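Side-chain contact in tyrosyl-DNA phosphodiesterase 2 (Danio rerio, PDB 4F1H), which belongs to the endonuclease/exonuclease/phosphatase family and has a DNase I-like fold with a bound magnesium ion: residues L19-R22 with A23-L26. Sequence-based numbering, arbitrary orientation.
Sequences LADR and ARGL
Asp21 OD1 accepts a hydrogen bond of 2.8 Å from Arg24 NH1, and with opposite charges on the two groups the pair is a salt bridge across a three-residue step of the helix. The N-H points fairly straight at the oxygen (157°) and OD1 lies in the guanidinium plane, at its edge. On the acid the nitrogen approaches from the anti side, out of the carboxylate plane, and the two planes stand 66° apart, so this is a single-bond bridge and not a flat two-pronged pairing. Asp21 and Arg24 run side by side; the arginine chain turns at chi3 (-63°), which folds its end back over the preceding turn. As a result Ala20 O sits over the centre of one guanidinium face, 3.8 Å above its plane; its hydrogen bond comes instead from the backbone N of Arg24. Asp21 OD2 has a second, weak hydrogen bond to Asn18 ND2.

The main chain supplies regular i to i+4 bonds, among them Ala23 N to Leu19 O at 2.9 Å and Leu26 N to Arg22 O at 2.9 Å. Ala23 CB lies 3.6 Å from Leu19 O; toward helix 45-54, Leu19 and Leu26 touch Tyr47 while Ala23 touches Tyr50. Arg22 is buried and its guanidinium is turned away from residues 23-26: NH1 bonds to Asp15 O and Leu17 O, NE to Thr238 O and NH2 to Asp12 O. Through Asp12, Asp15 and Leu17 it ties the helix start to the loop after strand 4-10, and through Thr238 to the segment before strand 243-249, with its side chain about 9 Å from the magnesium ion. The arrangement is an i, i+3 salt bridge on the first turns of helix 19-33, the helix of the beta-alpha-beta unit formed with strands 4-10 and 37-43 in this DNase I-like fold.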
# COMPACT_ATOMS: atom_id res chain seq x y z
N LEU B 19 16.99 16.35 26.67
CA LEU B 19 17.01 14.87 26.53
C LEU B 19 16.94 14.07 27.86
O LEU B 19 16.20 13.09 27.97
CB LEU B 19 18.19 14.40 25.65
CG LEU B 19 17.99 13.01 25.04
CD1 LEU B 19 16.70 12.91 24.20
CD2 LEU B 19 19.20 12.68 24.18
N ALA B 20 17.69 14.49 28.89
CA ALA B 20 17.62 13.84 30.19
C ALA B 20 16.23 13.94 30.83
O ALA B 20 15.73 12.95 31.38
CB ALA B 20 18.69 14.40 31.12
N ASP B 21 15.60 15.12 30.77
CA ASP B 21 14.23 15.26 31.28
C ASP B 21 13.26 14.36 30.50
O ASP B 21 12.33 13.78 31.07
CB ASP B 21 13.76 16.71 31.18
CG ASP B 21 14.52 17.64 32.11
OD1 ASP B 21 14.87 17.20 33.22
OD2 ASP B 21 14.77 18.81 31.72
N ARG B 22 13.46 14.27 29.18
CA ARG B 22 12.56 13.42 28.37
C ARG B 22 12.74 11.91 28.65
O ARG B 22 11.78 11.14 28.67
CB ARG B 22 12.64 13.80 26.87
CG ARG B 22 12.04 15.22 26.60
CD ARG B 22 12.56 15.84 25.32
NE ARG B 22 12.69 14.79 24.32
CZ ARG B 22 13.72 14.66 23.48
NH1 ARG B 22 14.72 15.53 23.46
NH2 ARG B 22 13.73 13.64 22.67
N ALA B 23 13.98 11.47 28.93
CA ALA B 23 14.21 10.07 29.29
C ALA B 23 13.54 9.75 30.62
O ALA B 23 13.03 8.64 30.81
CB ALA B 23 15.72 9.78 29.37
N ARG B 24 13.57 10.72 31.53
CA ARG B 24 12.87 10.58 32.80
C ARG B 24 11.37 10.43 32.57
O ARG B 24 10.68 9.64 33.25
CB ARG B 24 13.17 11.78 33.70
CG ARG B 24 14.10 11.46 34.84
CD ARG B 24 14.12 12.60 35.86
NE ARG B 24 14.64 13.83 35.26
CZ ARG B 24 15.93 14.06 35.03
NH1 ARG B 24 16.33 15.21 34.48
NH2 ARG B 24 16.84 13.13 35.36
N GLY B 25 10.87 11.20 31.61
CA GLY B 25 9.49 11.07 31.15
C GLY B 25 9.17 9.65 30.69
O GLY B 25 8.17 9.05 31.09
N LEU B 26 10.02 9.11 29.81
CA LEU B 26 9.79 7.74 29.36
C LEU B 26 9.79 6.78 30.55
O LEU B 26 8.97 5.88 30.61
CB LEU B 26 10.85 7.33 28.32
CG LEU B 26 10.86 5.85 27.93
CD1 LEU B 26 9.56 5.44 27.25
CD2 LEU B 26 12.07 5.59 26.99